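Local coordinates for predicted metal-dependent hydrolase of the TIM-barrel fold (Lactobacillus casei, PDB 2QPX), which is of unknown function but probably acts as a zinc-dependent hydrolase of the amidohydrolase type, carrying a two-zinc site in a TIM-barrel fold, at residues Tyr209-Phe217 and Asp248-Leu258; Ala308-Ala316 and Trp355-Ser364. One frame throughout, in Å; residues are numbered along the deposited sequence.

Contact 1: residues Tyr209-Phe217 and Asp248-Leu258; sequences YMLYHVAPF and DYLKAFTKKGL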
loop_
_atom_site.group_PDB
_atom_site.type_symbol
_atom_site.label_atom_id
_atom_site.label_comp_id
_atom_site.label_asym_id
_atom_site.label_seq_id
_atom_site.Cartn_x
_atom_site.Cartn_y
_atom_site.Cartn_z
ATOM N N TYR A 209 -29.280 0.635 -3.626
ATOM C CA TYR A 209 -30.586 0.028 -3.291
ATOM C C TYR A 209 -30.649 -1.424 -3.818
ATOM O O TYR A 209 -31.050 -2.378 -3.100
ATOM C CB TYR A 209 -31.741 0.861 -3.899
ATOM C CG TYR A 209 -33.097 0.317 -3.613
ATOM C CD1 TYR A 209 -33.681 -0.648 -4.411
ATOM C CD2 TYR A 209 -33.821 0.782 -2.504
ATOM C CE1 TYR A 209 -34.963 -1.126 -4.124
ATOM C CE2 TYR A 209 -35.052 0.305 -2.197
ATOM C CZ TYR A 209 -35.630 -0.649 -2.989
ATOM O OH TYR A 209 -36.866 -1.144 -2.675
HETATM N N MSE A 210 -30.312 -1.592 -5.103
HETATM C CA MSE A 210 -30.347 -2.880 -5.753
HETATM C C MSE A 210 -29.510 -3.886 -4.977
HETATM O O MSE A 210 -29.958 -5.016 -4.698
HETATM C CB MSE A 210 -29.760 -2.733 -7.153
HETATM C CG MSE A 210 -29.744 -3.991 -7.955
HETATM SE SE MSE A 210 -28.600 -3.914 -9.545
HETATM C CE MSE A 210 -26.824 -4.186 -8.751
ATOM N N LEU A 211 -28.278 -3.489 -4.625
ATOM C CA LEU A 211 -27.386 -4.453 -3.961
ATOM C C LEU A 211 -27.899 -4.881 -2.579
ATOM O O LEU A 211 -27.802 -6.061 -2.198
ATOM C CB LEU A 211 -25.979 -3.876 -3.873
ATOM C CG LEU A 211 -25.249 -3.795 -5.223
ATOM C CD1 LEU A 211 -24.004 -2.898 -5.087
ATOM C CD2 LEU A 211 -24.953 -5.223 -5.742
ATOM N N TYR A 212 -28.441 -3.935 -1.814
ATOM C CA TYR A 212 -28.999 -4.284 -0.507
ATOM C C TYR A 212 -30.238 -5.146 -0.656
ATOM O O TYR A 212 -30.443 -6.087 0.095
ATOM C CB TYR A 212 -29.321 -3.025 0.323
ATOM C CG TYR A 212 -28.104 -2.486 1.083
ATOM C CD1 TYR A 212 -27.161 -1.689 0.467
ATOM C CD2 TYR A 212 -27.873 -2.815 2.438
ATOM C CE1 TYR A 212 -26.061 -1.212 1.158
ATOM C CE2 TYR A 212 -26.742 -2.352 3.124
ATOM C CZ TYR A 212 -25.847 -1.559 2.486
ATOM O OH TYR A 212 -24.726 -1.094 3.140
ATOM N N HIS A 213 -31.074 -4.844 -1.644
ATOM C CA HIS A 213 -32.324 -5.574 -1.827
ATOM C C HIS A 213 -32.205 -6.926 -2.521
ATOM O O HIS A 213 -33.006 -7.811 -2.246
ATOM C CB HIS A 213 -33.380 -4.675 -2.451
ATOM C CG HIS A 213 -33.894 -3.654 -1.506
ATOM N ND1 HIS A 213 -35.112 -3.803 -0.872
ATOM C CD2 HIS A 213 -33.327 -2.539 -0.979
ATOM C CE1 HIS A 213 -35.306 -2.784 -0.051
ATOM N NE2 HIS A 213 -34.235 -2.020 -0.062
ATOM N N VAL A 214 -31.198 -7.147 -3.359
ATOM C CA VAL A 214 -31.051 -8.452 -3.963
ATOM C C VAL A 214 -30.334 -9.441 -3.037
ATOM O O VAL A 214 -30.406 -10.642 -3.272
ATOM C CB VAL A 214 -30.366 -8.442 -5.362
ATOM C CG1 VAL A 214 -31.189 -7.612 -6.358
ATOM C CG2 VAL A 214 -28.897 -8.023 -5.270
ATOM N N ALA A 215 -29.614 -8.963 -2.029
ATOM C CA ALA A 215 -28.863 -9.857 -1.147
ATOM C C ALA A 215 -29.719 -11.017 -0.608
ATOM O O ALA A 215 -29.298 -12.173 -0.677
ATOM C CB ALA A 215 -28.094 -9.075 -0.047
ATOM N N PRO A 216 -30.907 -10.729 -0.042
ATOM C CA PRO A 216 -31.732 -11.853 0.449
ATOM C C PRO A 216 -32.145 -12.843 -0.654
ATOM O O PRO A 216 -32.273 -14.040 -0.393
ATOM C CB PRO A 216 -32.961 -11.159 1.036
ATOM C CG PRO A 216 -32.642 -9.747 1.076
ATOM C CD PRO A 216 -31.487 -9.418 0.281
ATOM N N PHE A 217 -32.375 -12.344 -1.872
ATOM C CA PHE A 217 -32.741 -13.197 -2.979
ATOM C C PHE A 217 -31.604 -14.159 -3.338
ATOM O O PHE A 217 -31.837 -15.295 -3.745
ATOM C CB PHE A 217 -33.095 -12.436 -4.245
ATOM C CG PHE A 217 -34.041 -11.266 -4.074
ATOM C CD1 PHE A 217 -34.988 -11.222 -3.074
ATOM C CD2 PHE A 217 -34.046 -10.256 -5.029
ATOM C CE1 PHE A 217 -35.872 -10.136 -2.985
ATOM C CE2 PHE A 217 -34.899 -9.168 -4.911
ATOM C CZ PHE A 217 -35.816 -9.139 -3.908
ATOM N N ASP A 248 -19.909 -1.886 5.731
ATOM C CA ASP A 248 -21.275 -1.903 6.227
ATOM C C ASP A 248 -22.124 -2.966 5.508
ATOM O O ASP A 248 -22.917 -3.649 6.159
ATOM C CB ASP A 248 -21.899 -0.506 6.171
ATOM C CG ASP A 248 -21.197 0.519 7.091
ATOM O OD1 ASP A 248 -20.484 0.158 8.074
ATOM O OD2 ASP A 248 -21.400 1.725 6.830
ATOM N N TYR A 249 -21.917 -3.138 4.210
ATOM C CA TYR A 249 -22.613 -4.164 3.462
ATOM C C TYR A 249 -22.207 -5.541 3.969
ATOM O O TYR A 249 -23.059 -6.405 4.107
ATOM C CB TYR A 249 -22.317 -4.020 1.972
ATOM C CG TYR A 249 -23.121 -4.889 1.045
ATOM C CD1 TYR A 249 -24.376 -4.480 0.600
ATOM C CD2 TYR A 249 -22.614 -6.101 0.564
ATOM C CE1 TYR A 249 -25.131 -5.214 -0.275
ATOM C CE2 TYR A 249 -23.350 -6.864 -0.315
ATOM C CZ TYR A 249 -24.631 -6.430 -0.749
ATOM O OH TYR A 249 -25.330 -7.199 -1.647
ATOM N N LEU A 250 -20.913 -5.744 4.209
ATOM C CA LEU A 250 -20.427 -7.053 4.665
ATOM C C LEU A 250 -21.014 -7.376 6.058
ATOM O O LEU A 250 -21.416 -8.505 6.326
ATOM C CB LEU A 250 -18.905 -7.075 4.714
ATOM C CG LEU A 250 -18.179 -6.913 3.393
ATOM C CD1 LEU A 250 -16.648 -6.872 3.512
ATOM C CD2 LEU A 250 -18.685 -7.974 2.400
ATOM N N LYS A 251 -21.068 -6.377 6.936
ATOM C CA LYS A 251 -21.648 -6.542 8.271
ATOM C C LYS A 251 -23.133 -6.883 8.139
ATOM O O LYS A 251 -23.652 -7.724 8.866
ATOM C CB LYS A 251 -21.474 -5.262 9.103
ATOM C CG LYS A 251 -20.060 -5.027 9.623
ATOM C CD LYS A 251 -19.936 -3.803 10.593
ATOM N N ALA A 252 -23.803 -6.269 7.164
ATOM C CA ALA A 252 -25.230 -6.494 6.996
ATOM C C ALA A 252 -25.588 -7.899 6.531
ATOM O O ALA A 252 -26.622 -8.446 6.922
ATOM C CB ALA A 252 -25.853 -5.454 6.049
ATOM N N PHE A 253 -24.766 -8.491 5.669
ATOM C CA PHE A 253 -25.169 -9.701 4.986
ATOM C C PHE A 253 -24.318 -10.965 5.180
ATOM O O PHE A 253 -24.845 -12.059 5.038
ATOM C CB PHE A 253 -25.343 -9.431 3.493
ATOM C CG PHE A 253 -26.425 -8.454 3.207
ATOM C CD1 PHE A 253 -27.733 -8.776 3.527
ATOM C CD2 PHE A 253 -26.155 -7.206 2.709
ATOM C CE1 PHE A 253 -28.759 -7.872 3.328
ATOM C CE2 PHE A 253 -27.180 -6.294 2.498
ATOM C CZ PHE A 253 -28.483 -6.635 2.807
ATOM N N THR A 254 -23.019 -10.836 5.421
ATOM C CA THR A 254 -22.211 -12.049 5.545
ATOM C C THR A 254 -22.694 -12.961 6.681
ATOM O O THR A 254 -22.646 -14.181 6.562
ATOM C CB THR A 254 -20.714 -11.809 5.646
ATOM O OG1 THR A 254 -20.408 -10.992 6.776
ATOM C CG2 THR A 254 -20.157 -11.186 4.335
ATOM N N LYS A 255 -23.133 -12.362 7.775
ATOM C CA LYS A 255 -23.608 -13.140 8.934
ATOM C C LYS A 255 -24.957 -13.797 8.640
ATOM O O LYS A 255 -25.381 -14.743 9.320
ATOM C CB LYS A 255 -23.782 -12.203 10.126
ATOM C CG LYS A 255 -24.776 -11.051 9.831
ATOM C CD LYS A 255 -25.913 -10.952 10.858
ATOM C CE LYS A 255 -26.873 -9.870 10.498
ATOM N NZ LYS A 255 -26.282 -8.510 10.711
ATOM N N LYS A 256 -25.675 -13.262 7.660
ATOM C CA LYS A 256 -26.921 -13.832 7.176
ATOM C C LYS A 256 -26.721 -14.924 6.137
ATOM O O LYS A 256 -27.673 -15.504 5.667
ATOM C CB LYS A 256 -27.818 -12.740 6.583
ATOM C CG LYS A 256 -28.229 -11.721 7.617
ATOM C CD LYS A 256 -29.331 -10.821 7.098
ATOM C CE LYS A 256 -30.062 -10.101 8.218
ATOM N NZ LYS A 256 -30.776 -8.918 7.647
ATOM N N GLY A 257 -25.475 -15.159 5.731
ATOM C CA GLY A 257 -25.190 -16.247 4.848
ATOM C C GLY A 257 -24.799 -15.855 3.439
ATOM O O GLY A 257 -24.586 -16.733 2.624
ATOM N N LEU A 258 -24.714 -14.561 3.126
ATOM C CA LEU A 258 -24.308 -14.144 1.781
ATOM C C LEU A 258 -22.840 -14.449 1.572
ATOM O O LEU A 258 -22.002 -14.038 2.362
ATOM C CB LEU A 258 -24.557 -12.644 1.557
ATOM C CG LEU A 258 -24.281 -12.101 0.146
ATOM C CD1 LEU A 258 -25.330 -12.623 -0.816
ATOM C CD2 LEU A 258 -24.238 -10.541 0.178
#
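Tyr212, Tyr249 and Phe253 form an aromatic cluster between the helical segments 209-217 and 248-253, whose short axes run nearly parallel, 11.2 Å apart at closest approach. Among the ring contacts, Tyr249 meets Tyr212 T-shaped: CD1 of Tyr249 sits over the middle of the Tyr212 face, the centroids are 5.1 Å apart and the planes stand at 87°. Phe253 CE2 comes within 3.5 Å of Tyr212 CD2, the two side chains crossing at about a right angle. Ala215 supplies the CH-pi contact: its CB lies 3.5 Å from the centroid of the Phe253 ring, only 6° off the normal, while the opposite face of that ring rests toward its rim on CB of Ala252.

The polar component is a single bond from Tyr249 OH to Leu211 O, 2.8 Å long. With CG anti to the backbone N (chi1 -172°), the Tyr249 ring reaches across to helix 204-221; Leu211 O lies in the plane of that ring, yet the hydroxyl stands well above the carbonyl plane. Leu211 O also takes a weak helical bond from Ala215 N, at 3.4 Å, next to the kink at Pro216.

Farther along, Leu258 CD2 approaches Ala215 CB at 4.1 Å. Gly257, with positive phi, is the C-prime residue of a Schellman motif closed by the bonds Leu258 N to Phe253 O and Gly257 N to Thr254 O. Carbon contacts thus do most of the joining of these neighbouring helices, while one phenolic hydroxyl ties the Tyr249 ring to a backbone carbonyl.

Contact 2: residues Ala308-Ala316 and Trp355-Ser364; sequences APYTRILFA and WINAICWQTS. With EDO (1,2-ethanediol), chain F.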
loop_
_atom_site.group_PDB
_atom_site.type_symbol
_atom_site.label_atom_id
_atom_site.label_comp_id
_atom_site.label_asym_id
_atom_site.label_seq_id
_atom_site.Cartn_x
_atom_site.Cartn_y
_atom_site.Cartn_z
ATOM N N ALA A 308 -4.946 -13.601 5.540
ATOM C CA ALA A 308 -6.109 -14.376 5.134
ATOM C C ALA A 308 -5.977 -15.838 5.506
ATOM O O ALA A 308 -4.882 -16.409 5.443
ATOM C CB ALA A 308 -6.262 -14.314 3.577
ATOM N N PRO A 309 -7.113 -16.510 5.697
ATOM C CA PRO A 309 -7.063 -17.971 5.676
ATOM C C PRO A 309 -6.793 -18.453 4.246
ATOM O O PRO A 309 -7.345 -17.915 3.296
ATOM C CB PRO A 309 -8.474 -18.378 6.093
ATOM C CG PRO A 309 -9.085 -17.145 6.697
ATOM C CD PRO A 309 -8.482 -16.039 5.917
ATOM N N TYR A 310 -6.017 -19.520 4.124
ATOM C CA TYR A 310 -5.711 -20.061 2.816
ATOM C C TYR A 310 -6.959 -20.643 2.148
ATOM O O TYR A 310 -6.999 -20.769 0.924
ATOM C CB TYR A 310 -4.587 -21.134 2.915
ATOM C CG TYR A 310 -3.230 -20.526 3.167
ATOM C CD1 TYR A 310 -2.507 -19.917 2.144
ATOM C CD2 TYR A 310 -2.622 -20.594 4.426
ATOM C CE1 TYR A 310 -1.246 -19.334 2.379
ATOM C CE2 TYR A 310 -1.383 -20.026 4.661
ATOM C CZ TYR A 310 -0.677 -19.414 3.646
ATOM O OH TYR A 310 0.561 -18.872 3.872
ATOM N N THR A 311 -7.989 -20.932 2.957
ATOM C CA THR A 311 -9.256 -21.433 2.482
ATOM C C THR A 311 -10.239 -20.342 2.006
ATOM O O THR A 311 -11.386 -20.641 1.682
ATOM C CB THR A 311 -9.923 -22.275 3.551
ATOM O OG1 THR A 311 -9.987 -21.520 4.771
ATOM C CG2 THR A 311 -9.130 -23.611 3.735
ATOM N N ARG A 312 -9.760 -19.090 1.917
ATOM C CA ARG A 312 -10.589 -17.982 1.424
ATOM C C ARG A 312 -10.110 -17.353 0.125
ATOM O O ARG A 312 -10.843 -16.551 -0.466
ATOM C CB ARG A 312 -10.704 -16.902 2.481
ATOM C CG ARG A 312 -11.494 -17.339 3.757
ATOM C CD ARG A 312 -12.963 -17.655 3.498
ATOM N NE ARG A 312 -13.640 -17.754 4.785
ATOM C CZ ARG A 312 -13.995 -16.704 5.521
ATOM N NH1 ARG A 312 -13.924 -15.471 5.017
ATOM N NH2 ARG A 312 -14.452 -16.894 6.738
ATOM N N ILE A 313 -8.884 -17.686 -0.295
ATOM C CA ILE A 313 -8.305 -17.150 -1.535
ATOM C C ILE A 313 -8.545 -18.170 -2.664
ATOM O O ILE A 313 -8.431 -19.373 -2.463
ATOM C CB ILE A 313 -6.825 -16.631 -1.372
ATOM C CG1 ILE A 313 -6.420 -15.749 -2.577
ATOM C CG2 ILE A 313 -5.869 -17.784 -1.127
ATOM C CD1 ILE A 313 -5.053 -15.002 -2.444
ATOM N N LEU A 314 -8.922 -17.670 -3.840
ATOM C CA LEU A 314 -9.337 -18.510 -4.983
ATOM C C LEU A 314 -8.467 -18.203 -6.199
ATOM O O LEU A 314 -7.990 -17.091 -6.370
ATOM C CB LEU A 314 -10.790 -18.197 -5.398
ATOM C CG LEU A 314 -11.856 -18.203 -4.298
ATOM C CD1 LEU A 314 -13.244 -17.802 -4.859
ATOM C CD2 LEU A 314 -11.914 -19.559 -3.586
ATOM N N PHE A 315 -8.291 -19.198 -7.065
ATOM C CA PHE A 315 -7.805 -18.944 -8.421
ATOM C C PHE A 315 -8.935 -18.404 -9.321
ATOM O O PHE A 315 -10.028 -18.963 -9.385
ATOM C CB PHE A 315 -7.283 -20.206 -9.111
ATOM C CG PHE A 315 -6.982 -20.000 -10.559
ATOM C CD1 PHE A 315 -5.883 -19.249 -10.945
ATOM C CD2 PHE A 315 -7.841 -20.475 -11.535
ATOM C CE1 PHE A 315 -5.640 -19.001 -12.268
ATOM C CE2 PHE A 315 -7.609 -20.205 -12.887
ATOM C CZ PHE A 315 -6.509 -19.508 -13.232
ATOM N N ALA A 316 -8.616 -17.329 -10.051
ATOM C CA ALA A 316 -9.349 -16.931 -11.236
ATOM C C ALA A 316 -8.380 -16.263 -12.182
ATOM O O ALA A 316 -7.350 -15.757 -11.765
ATOM C CB ALA A 316 -10.524 -15.954 -10.941
ATOM N N TRP A 355 -3.887 -26.898 1.112
ATOM C CA TRP A 355 -4.143 -25.483 0.854
ATOM C C TRP A 355 -4.075 -25.145 -0.631
ATOM O O TRP A 355 -4.940 -24.403 -1.165
ATOM C CB TRP A 355 -3.196 -24.639 1.684
ATOM C CG TRP A 355 -3.579 -24.536 3.149
ATOM C CD1 TRP A 355 -4.817 -24.698 3.683
ATOM C CD2 TRP A 355 -2.728 -24.137 4.213
ATOM N NE1 TRP A 355 -4.792 -24.422 5.036
ATOM C CE2 TRP A 355 -3.528 -24.051 5.383
ATOM C CE3 TRP A 355 -1.377 -23.802 4.295
ATOM C CZ2 TRP A 355 -3.007 -23.710 6.618
ATOM C CZ3 TRP A 355 -0.857 -23.457 5.551
ATOM C CH2 TRP A 355 -1.685 -23.386 6.672
ATOM N N ILE A 356 -3.088 -25.714 -1.334
ATOM C CA ILE A 356 -2.988 -25.515 -2.791
ATOM C C ILE A 356 -4.263 -26.040 -3.502
ATOM O O ILE A 356 -4.832 -25.360 -4.377
ATOM C CB ILE A 356 -1.656 -26.158 -3.329
ATOM C CG1 ILE A 356 -0.460 -25.324 -2.895
ATOM C CG2 ILE A 356 -1.746 -26.373 -4.874
ATOM C CD1 ILE A 356 0.919 -26.056 -2.976
ATOM N N ASN A 357 -4.725 -27.228 -3.123
ATOM C CA ASN A 357 -5.936 -27.766 -3.674
ATOM C C ASN A 357 -7.161 -26.833 -3.411
ATOM O O ASN A 357 -7.985 -26.625 -4.293
ATOM C CB ASN A 357 -6.219 -29.171 -3.140
ATOM C CG ASN A 357 -5.465 -30.255 -3.872
ATOM O OD1 ASN A 357 -5.306 -30.201 -5.085
ATOM N ND2 ASN A 357 -5.056 -31.297 -3.125
ATOM N N ALA A 358 -7.264 -26.324 -2.184
ATOM C CA ALA A 358 -8.335 -25.413 -1.784
ATOM C C ALA A 358 -8.368 -24.223 -2.736
ATOM O O ALA A 358 -9.400 -23.872 -3.318
ATOM C CB ALA A 358 -8.100 -24.972 -0.321
ATOM N N ILE A 359 -7.205 -23.605 -2.895
ATOM C CA ILE A 359 -7.100 -22.362 -3.649
ATOM C C ILE A 359 -7.405 -22.561 -5.150
ATOM O O ILE A 359 -8.127 -21.768 -5.764
ATOM C CB ILE A 359 -5.719 -21.752 -3.465
ATOM C CG1 ILE A 359 -5.458 -21.395 -1.982
ATOM C CG2 ILE A 359 -5.514 -20.522 -4.350
ATOM C CD1 ILE A 359 -3.980 -21.063 -1.623
ATOM N N CYS A 360 -6.846 -23.639 -5.732
ATOM C CA CYS A 360 -6.928 -23.850 -7.154
ATOM C C CYS A 360 -8.319 -24.301 -7.652
ATOM O O CYS A 360 -8.734 -23.937 -8.759
ATOM C CB CYS A 360 -5.807 -24.816 -7.586
ATOM S SG CYS A 360 -4.200 -24.068 -7.552
ATOM N N TRP A 361 -9.009 -25.117 -6.862
ATOM C CA TRP A 361 -10.264 -25.677 -7.302
ATOM C C TRP A 361 -11.276 -26.018 -6.204
ATOM O O TRP A 361 -12.478 -25.951 -6.428
ATOM C CB TRP A 361 -10.036 -26.950 -8.171
ATOM C CG TRP A 361 -9.333 -28.048 -7.432
ATOM C CD1 TRP A 361 -7.998 -28.203 -7.271
ATOM C CD2 TRP A 361 -9.961 -29.116 -6.704
ATOM N NE1 TRP A 361 -7.739 -29.308 -6.474
ATOM C CE2 TRP A 361 -8.931 -29.882 -6.121
ATOM C CE3 TRP A 361 -11.295 -29.489 -6.487
ATOM C CZ2 TRP A 361 -9.193 -30.989 -5.312
ATOM C CZ3 TRP A 361 -11.554 -30.594 -5.665
ATOM C CH2 TRP A 361 -10.511 -31.321 -5.101
ATOM N N GLN A 362 -10.797 -26.473 -5.050
ATOM C CA GLN A 362 -11.697 -27.104 -4.118
ATOM C C GLN A 362 -12.619 -26.122 -3.382
ATOM O O GLN A 362 -13.807 -26.403 -3.202
ATOM C CB GLN A 362 -10.921 -27.981 -3.140
ATOM C CG GLN A 362 -11.779 -28.814 -2.228
ATOM C CD GLN A 362 -10.965 -29.460 -1.119
ATOM O OE1 GLN A 362 -10.131 -28.810 -0.468
ATOM N NE2 GLN A 362 -11.227 -30.720 -0.874
ATOM N N THR A 363 -12.085 -24.977 -2.984
ATOM C CA THR A 363 -12.954 -23.974 -2.352
ATOM C C THR A 363 -14.035 -23.503 -3.335
ATOM O O THR A 363 -15.210 -23.445 -2.995
ATOM C CB THR A 363 -12.138 -22.810 -1.790
ATOM O OG1 THR A 363 -11.181 -23.313 -0.851
ATOM C CG2 THR A 363 -13.045 -21.764 -1.139
ATOM N N SER A 364 -13.643 -23.173 -4.575
ATOM C CA SER A 364 -14.622 -22.749 -5.561
ATOM C C SER A 364 -15.620 -23.859 -5.887
ATOM O O SER A 364 -16.798 -23.609 -6.078
ATOM C CB SER A 364 -13.950 -22.231 -6.831
ATOM O OG SER A 364 -13.312 -20.990 -6.575
HETATM C C1 EDO F . -12.470 -26.968 0.973
HETATM O O1 EDO F . -13.800 -26.512 0.702
HETATM C C2 EDO F . -11.498 -25.857 0.622
HETATM O O2 EDO F . -11.900 -24.660 1.348
HETATM O O HOH W 1 -9.082 -21.475 -0.847
HETATM O O HOH W 2 -10.932 -21.152 -7.940
#
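Tyr310 packs on Trp355 along most of its length. Its CB lies over the five-membered ring of the indole, 3.6 Å from the centroid and 11° off the normal, a CH-pi contact. CG, anti to the carbonyl carbon (chi1 -73°), carries the ring on along the indole, and CD2 of Tyr310 comes to 3.4 Å from Trp355 CE3. CE2 continues over Trp355 CZ3, completing an offset stack on the six-membered ring with planes at 29°. Ile359 CD1 lies at the edge of the phenol ring, near its plane, beside Tyr310 CD1, and at the tip OH hydrogen-bonds His340. Were Trp355 replaced by an alanine, Tyr310 would probably lose the indole face under its CB and ring, and a gap would open there.

Further on, Phe315 N donates to Ile359 O over 2.9 Å. Thr363 N bonds instead to Ala358 O in the wider pi-type turn at 358-362, which probably leaves Ile359 O for Phe315. A water donates to Tyr310 O and Ile313 O and accepts from Thr363 OG1. Leu314 CD2 presses on Thr363 CG2 at 3.5 Å, a tight carbon pair.

Helix 349-367 thus packs on strand 313-314 and, by a backbone bond between Cys360 and Leu15, on strand 14-19, consistent with closure of a TIM barrel between its last and first strands; the Phe315 side chain is about 9 Å from that of Asp318, a zinc ligand.

How the contacts relate
Both contacts lie in the TIM barrel, but at different depths. Contact 1 is partly buried, its centre about 20 Å from the centre of the chain, and joins two helices; contact 2 is buried, about 14 Å from that centre, and joins a strand with its preceding loop to a helix. They share no element, their nearest atoms are about 8 Å apart, and they follow one another along the chain. Both use aromatic rings, a T-shaped pair in contact 1 and an offset stack in contact 2. The deeper contact buries more surface, 600 against 368 Å², and adds a backbone-to-backbone bond and a bridging water.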